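Local coordinates for acetoin utilization protein (PDB 2Q04) that probably transfers an acetyl group from acetyl-CoA as a member of the GNAT family, and may take part in acetoin utilization, at residues R62-R67 against K114-V119; G74-L79 against L96-I101. All blocks are in the same frame, centred on the assembly; numbering follows the deposited sequence.

Both contacts are buried and share one mixed sheet of the GNAT fold, but they use it differently. Contact 2 lies near the centre of the chain and joins two strands within the sheet, chiefly through backbone hydrogen bonds, with a calcium ion at one residue. Contact 1 sets a helix against the neighbouring strand by van der Waals packing of side-chain methyls, with no polar bond between the segments. Strands 62-68 and 71-79 tie the two together: Ala-66 N lies 2.8 Å from Gly-74 O and Arg-62 O 2.9 Å from Phe-78 N, both probable hydrogen bonds. The helix touches both strands, since Leu-116 CD2 comes within 3.5 Å of Tyr-75 O. Along the chain, contact 2 is nested inside the loop that contact 1 closes.

Contact 1 of 2, residues R62-R67 against K114-V119; sequences RIIIAR and KKLLEV
The helix-on-sheet packing of the GNAT fold is seen here where Leu-116 of helix 112-121 touches Ile-64 and Ala-66 of strand 62-68; in this family the corresponding helix follows the turn that holds the pyrophosphate of acetyl-CoA. The local axes approach to 8.6 Å and run at 139°, so the helix lies slantwise and roughly antiparallel over the strand. Leu-116 is the central side chain. Its CD1 branch reaches down onto the backbone and rests over the face of the peptide between Ile-65 and Ala-66, with Leu-116 CD1 3.7 Å from Ala-66 N and 3.8 Å from Ile-65 C. The same methyl also touches the side chain of Ala-66, CD1 to CB at 3.9 Å. A first torsion of -131°, well away from a staggered value, swings the branches of Leu-116 to the strand although its CB does not point directly at it. Ile-64 answers with CG2, which its chi1 of -73° places anti to the backbone N, on the helix side. This methyl meets Leu-116 CD1 at 4.0 Å as the two side chains slide past each other in opposite directions, and it also lies 3.8 Å from Leu-116 O. Val-119 closes the row more loosely, its CG1 being 4.4 Å from Ile-64 CG2. Beyond the patch, Arg-62 forms a salt bridge with Asp-123, and Val-119 also packs on Ile-21 and Arg-10. With 191 Å² buried and every touching residue enclosed, the contact between these two segments is methyl-to-methyl and methyl-to-peptide packing. It depends on shape fit and dispersion, and the carbonyl oxygen beside the methyls, Leu-116 O, is satisfied by a hydrogen bond with Ser-120 OG.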
loop_
_atom_site.group_PDB
_atom_site.type_symbol
_atom_site.label_atom_id
_atom_site.label_comp_id
_atom_site.label_asym_id
_atom_site.label_seq_id
_atom_site.Cartn_x
_atom_site.Cartn_y
_atom_site.Cartn_z
ATOM N N ARG A 62 -2.567 8.107 -5.265
ATOM C CA ARG A 62 -2.668 7.122 -6.341
ATOM C C ARG A 62 -3.463 5.914 -5.884
ATOM O O ARG A 62 -3.137 5.281 -4.857
ATOM C CB ARG A 62 -1.283 6.659 -6.782
ATOM C CG ARG A 62 -0.416 7.746 -7.264
ATOM C CD ARG A 62 0.830 7.219 -7.862
ATOM N NE ARG A 62 1.601 8.288 -8.486
ATOM C CZ ARG A 62 2.488 8.111 -9.468
ATOM N NH1 ARG A 62 2.708 6.898 -9.967
ATOM N NH2 ARG A 62 3.134 9.158 -9.973
ATOM N N ILE A 63 -4.486 5.570 -6.659
ATOM C CA ILE A 63 -5.282 4.378 -6.403
ATOM C C ILE A 63 -5.195 3.447 -7.618
ATOM O O ILE A 63 -5.651 3.782 -8.693
ATOM C CB ILE A 63 -6.780 4.736 -6.148
ATOM C CG1 ILE A 63 -6.928 5.671 -4.920
ATOM C CG2 ILE A 63 -7.619 3.458 -5.967
ATOM C CD1 ILE A 63 -6.572 5.024 -3.585
ATOM N N ILE A 64 -4.525 2.322 -7.444
ATOM C CA ILE A 64 -4.489 1.289 -8.457
ATOM C C ILE A 64 -5.487 0.212 -8.041
ATOM O O ILE A 64 -5.551 -0.165 -6.860
ATOM C CB ILE A 64 -3.053 0.676 -8.608
ATOM C CG1 ILE A 64 -2.113 1.670 -9.321
ATOM C CG2 ILE A 64 -3.103 -0.642 -9.396
ATOM C CD1 ILE A 64 -1.849 2.955 -8.546
ATOM N N ILE A 65 -6.286 -0.260 -9.001
ATOM C CA ILE A 65 -7.396 -1.177 -8.698
ATOM C C ILE A 65 -7.309 -2.484 -9.464
ATOM O O ILE A 65 -6.742 -2.538 -10.543
ATOM C CB ILE A 65 -8.748 -0.528 -9.027
ATOM C CG1 ILE A 65 -8.844 -0.210 -10.541
ATOM C CG2 ILE A 65 -8.944 0.732 -8.193
ATOM C CD1 ILE A 65 -10.190 0.282 -10.971
ATOM N N ALA A 66 -7.824 -3.549 -8.848
ATOM C CA ALA A 66 -8.067 -4.811 -9.534
ATOM C C ALA A 66 -9.559 -4.867 -9.766
ATOM O O ALA A 66 -10.342 -4.814 -8.817
ATOM C CB ALA A 66 -7.618 -5.970 -8.699
ATOM N N ARG A 67 -9.954 -4.975 -11.034
ATOM C CA ARG A 67 -11.312 -4.683 -11.428
ATOM C C ARG A 67 -11.903 -5.732 -12.384
ATOM O O ARG A 67 -11.203 -6.286 -13.226
ATOM C CB ARG A 67 -11.340 -3.296 -12.095
ATOM C CG ARG A 67 -12.677 -2.860 -12.586
ATOM C CD ARG A 67 -12.601 -1.488 -13.274
ATOM N NE ARG A 67 -11.669 -1.468 -14.418
ATOM C CZ ARG A 67 -11.917 -2.034 -15.614
ATOM N NH1 ARG A 67 -13.003 -2.759 -15.803
ATOM N NH2 ARG A 67 -11.034 -1.927 -16.595
ATOM N N LYS A 114 0.467 -9.130 -5.931
ATOM C CA LYS A 114 1.721 -9.016 -6.681
ATOM C C LYS A 114 1.566 -8.082 -7.880
ATOM O O LYS A 114 2.369 -7.167 -8.066
ATOM C CB LYS A 114 2.192 -10.411 -7.170
ATOM C CG LYS A 114 2.781 -11.310 -6.072
ATOM N N LYS A 115 0.531 -8.316 -8.689
ATOM C CA LYS A 115 0.298 -7.511 -9.900
ATOM C C LYS A 115 -0.131 -6.116 -9.576
ATOM O O LYS A 115 0.200 -5.181 -10.282
ATOM C CB LYS A 115 -0.752 -8.163 -10.791
ATOM C CG LYS A 115 -0.189 -9.077 -11.825
ATOM C CD LYS A 115 0.423 -8.300 -12.991
ATOM C CE LYS A 115 0.887 -9.238 -14.089
ATOM N NZ LYS A 115 1.319 -8.507 -15.298
ATOM N N LEU A 116 -0.966 -5.989 -8.575
ATOM C CA LEU A 116 -1.380 -4.694 -8.100
ATOM C C LEU A 116 -0.132 -3.844 -7.836
ATOM O O LEU A 116 -0.065 -2.681 -8.242
ATOM C CB LEU A 116 -2.187 -4.857 -6.814
ATOM C CG LEU A 116 -3.533 -4.153 -6.681
ATOM C CD1 LEU A 116 -4.285 -4.135 -7.936
ATOM C CD2 LEU A 116 -4.347 -4.851 -5.593
ATOM N N LEU A 117 0.880 -4.453 -7.205
ATOM C CA LEU A 117 2.130 -3.752 -6.897
ATOM C C LEU A 117 2.973 -3.523 -8.155
ATOM O O LEU A 117 3.603 -2.476 -8.297
ATOM C CB LEU A 117 2.951 -4.528 -5.853
ATOM C CG LEU A 117 2.389 -4.594 -4.411
ATOM C CD1 LEU A 117 3.218 -5.562 -3.562
ATOM C CD2 LEU A 117 2.347 -3.220 -3.768
ATOM N N GLU A 118 2.990 -4.511 -9.059
ATOM C CA GLU A 118 3.736 -4.386 -10.328
ATOM C C GLU A 118 3.268 -3.174 -11.129
ATOM O O GLU A 118 4.072 -2.359 -11.559
ATOM C CB GLU A 118 3.569 -5.645 -11.190
ATOM C CG GLU A 118 4.455 -6.817 -10.795
ATOM C CD GLU A 118 4.279 -8.029 -11.729
ATOM O OE1 GLU A 118 4.052 -7.823 -12.954
ATOM O OE2 GLU A 118 4.379 -9.179 -11.240
ATOM N N VAL A 119 1.963 -3.092 -11.353
ATOM C CA VAL A 119 1.381 -2.012 -12.136
ATOM C C VAL A 119 1.597 -0.659 -11.451
ATOM O O VAL A 119 1.743 0.370 -12.117
ATOM C CB VAL A 119 -0.136 -2.250 -12.367
ATOM C CG1 VAL A 119 -0.778 -1.045 -13.063
ATOM C CG2 VAL A 119 -0.351 -3.510 -13.180
#

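Contact 2 of 2, residues G74-L79 against L96-I101; sequences GYVTFL and LELGAI. With CA (calcium ion), chain G.
With chi1 at 74°, Thr-77 OG1 sits between its own N and carbonyl carbon, where it accepts the N-H of Ala-100 at 2.9 Å from Ala-100 N. Leu-98 CG, anti to its backbone N, meets the Phe-78 ring at 3.7 Å from CE1, while Leu-98 CD2 touches Val-76 CG2 at 3.8 Å. The strands are antiparallel, yet the register slips: Val-76 pairs with Ile-101 and Leu-79 with Glu-97, leaving Thr-77 opposite both Gly-99 and Ala-100, a beta bulge. Thr-77 N donates to Ala-100 O at 2.8 Å, nearly straight (161°), whereas Gly-99 N gives Thr-77 O a weak bond bent to 127°. Gly-99, lacking a side chain, leaves room for OG1. Strand 95-103 probably corresponds to GNAT beta4, whose bulge in this family splays it from beta5 where acetyl-CoA binds. Calcium, 2.5 Å from Gly-99 O, also binds Thr-134 O and so joins strands 95-103 and 130-135; a calcium-bound water donates to Glu-97 OE2 and Leu-98 O. A valine in place of Thr-77 would probably leave Ala-100 N-H without its acceptor and destabilise the bulge. The hydroxyl takes the N-H that Thr-77 O leaves, consistent with it stabilising the bulge at which Gly-99 O faces the metal.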
loop_
_atom_site.group_PDB
_atom_site.type_symbol
_atom_site.label_atom_id
_atom_site.label_comp_id
_atom_site.label_asym_id
_atom_site.label_seq_id
_atom_site.Cartn_x
_atom_site.Cartn_y
_atom_site.Cartn_z
ATOM N N GLY A 74 -10.234 -5.439 -5.587
ATOM C CA GLY A 74 -8.968 -5.246 -4.938
ATOM C C GLY A 74 -8.409 -3.876 -5.254
ATOM O O GLY A 74 -8.788 -3.258 -6.242
ATOM N N TYR A 75 -7.506 -3.398 -4.408
ATOM C CA TYR A 75 -6.898 -2.098 -4.608
ATOM C C TYR A 75 -5.605 -1.965 -3.827
ATOM O O TYR A 75 -5.323 -2.749 -2.919
ATOM C CB TYR A 75 -7.856 -0.995 -4.174
ATOM C CG TYR A 75 -8.198 -1.033 -2.695
ATOM C CD1 TYR A 75 -7.346 -0.464 -1.747
ATOM C CD2 TYR A 75 -9.379 -1.634 -2.245
ATOM C CE1 TYR A 75 -7.654 -0.499 -0.390
ATOM C CE2 TYR A 75 -9.696 -1.673 -0.891
ATOM C CZ TYR A 75 -8.829 -1.103 0.033
ATOM O OH TYR A 75 -9.132 -1.134 1.370
ATOM N N VAL A 76 -4.826 -0.952 -4.184
ATOM C CA VAL A 76 -3.663 -0.579 -3.429
ATOM C C VAL A 76 -3.551 0.935 -3.482
ATOM O O VAL A 76 -3.747 1.538 -4.548
ATOM C CB VAL A 76 -2.370 -1.253 -3.977
ATOM C CG1 VAL A 76 -2.104 -0.835 -5.415
ATOM C CG2 VAL A 76 -1.183 -0.918 -3.092
ATOM N N THR A 77 -3.283 1.557 -2.317
ATOM C CA THR A 77 -3.314 3.030 -2.195
ATOM C C THR A 77 -1.947 3.619 -1.917
ATOM O O THR A 77 -1.107 2.990 -1.282
ATOM C CB THR A 77 -4.253 3.480 -1.067
ATOM O OG1 THR A 77 -3.642 3.216 0.205
ATOM C CG2 THR A 77 -5.583 2.765 -1.154
ATOM N N PHE A 78 -1.734 4.847 -2.407
ATOM C CA PHE A 78 -0.510 5.590 -2.144
ATOM C C PHE A 78 -0.858 7.002 -1.838
ATOM O O PHE A 78 -1.696 7.597 -2.508
ATOM C CB PHE A 78 0.422 5.558 -3.348
ATOM C CG PHE A 78 0.860 4.218 -3.716
ATOM C CD1 PHE A 78 2.033 3.692 -3.197
ATOM C CD2 PHE A 78 0.099 3.436 -4.581
ATOM C CE1 PHE A 78 2.445 2.402 -3.534
ATOM C CE2 PHE A 78 0.504 2.159 -4.924
ATOM C CZ PHE A 78 1.682 1.642 -4.404
ATOM N N LEU A 79 -0.220 7.549 -0.815
ATOM C CA LEU A 79 -0.414 8.941 -0.434
ATOM C C LEU A 79 0.655 9.317 0.557
ATOM O O LEU A 79 1.432 8.457 0.998
ATOM C CB LEU A 79 -1.809 9.151 0.185
ATOM C CG LEU A 79 -2.117 8.426 1.510
ATOM C CD1 LEU A 79 -3.418 8.954 2.102
ATOM C CD2 LEU A 79 -2.178 6.896 1.325
ATOM N N LEU A 96 6.698 8.663 0.604
ATOM C CA LEU A 96 5.333 8.343 0.240
ATOM C C LEU A 96 4.908 7.089 0.981
ATOM O O LEU A 96 5.724 6.219 1.238
ATOM C CB LEU A 96 5.258 8.097 -1.271
ATOM C CG LEU A 96 3.876 8.067 -1.916
ATOM C CD1 LEU A 96 3.216 9.435 -1.853
ATOM C CD2 LEU A 96 3.995 7.609 -3.352
ATOM N N GLU A 97 3.637 6.997 1.335
ATOM C CA GLU A 97 3.149 5.810 2.021
ATOM C C GLU A 97 2.234 4.968 1.137
ATOM O O GLU A 97 1.335 5.483 0.493
ATOM C CB GLU A 97 2.420 6.173 3.325
ATOM C CG GLU A 97 2.036 4.922 4.171
ATOM C CD GLU A 97 1.127 5.241 5.342
ATOM O OE1 GLU A 97 0.798 6.422 5.535
ATOM O OE2 GLU A 97 0.718 4.295 6.050
ATOM N N LEU A 98 2.545 3.685 1.054
ATOM C CA LEU A 98 1.635 2.719 0.530
ATOM C C LEU A 98 0.639 2.494 1.635
ATOM O O LEU A 98 0.938 1.822 2.621
ATOM C CB LEU A 98 2.386 1.412 0.190
ATOM C CG LEU A 98 1.641 0.291 -0.566
ATOM C CD1 LEU A 98 2.618 -0.819 -0.927
ATOM C CD2 LEU A 98 0.468 -0.282 0.248
ATOM N N GLY A 99 -0.480 3.191 1.557
ATOM C CA GLY A 99 -1.457 3.187 2.639
ATOM C C GLY A 99 -1.942 1.803 2.958
ATOM O O GLY A 99 -1.699 1.288 4.044
ATOM N N ALA A 100 -2.595 1.172 1.982
ATOM C CA ALA A 100 -3.147 -0.152 2.171
ATOM C C ALA A 100 -3.249 -0.921 0.854
ATOM O O ALA A 100 -3.080 -0.359 -0.232
ATOM C CB ALA A 100 -4.514 -0.056 2.836
ATOM N N ILE A 101 -3.490 -2.219 0.976
ATOM C CA ILE A 101 -3.667 -3.101 -0.158
ATOM C C ILE A 101 -4.613 -4.198 0.266
ATOM O O ILE A 101 -4.355 -4.900 1.226
ATOM C CB ILE A 101 -2.322 -3.710 -0.621
ATOM C CG1 ILE A 101 -2.512 -4.557 -1.879
ATOM C CG2 ILE A 101 -1.699 -4.540 0.470
ATOM C CD1 ILE A 101 -1.214 -4.964 -2.525
HETATM CA CA CA G . -0.869 0.146 6.056
HETATM O O HOH W 1 1.083 1.823 5.423
HETATM O O HOH W 2 0.198 -1.245 4.366
HETATM O O HOH W 3 -2.317 1.374 8.007
#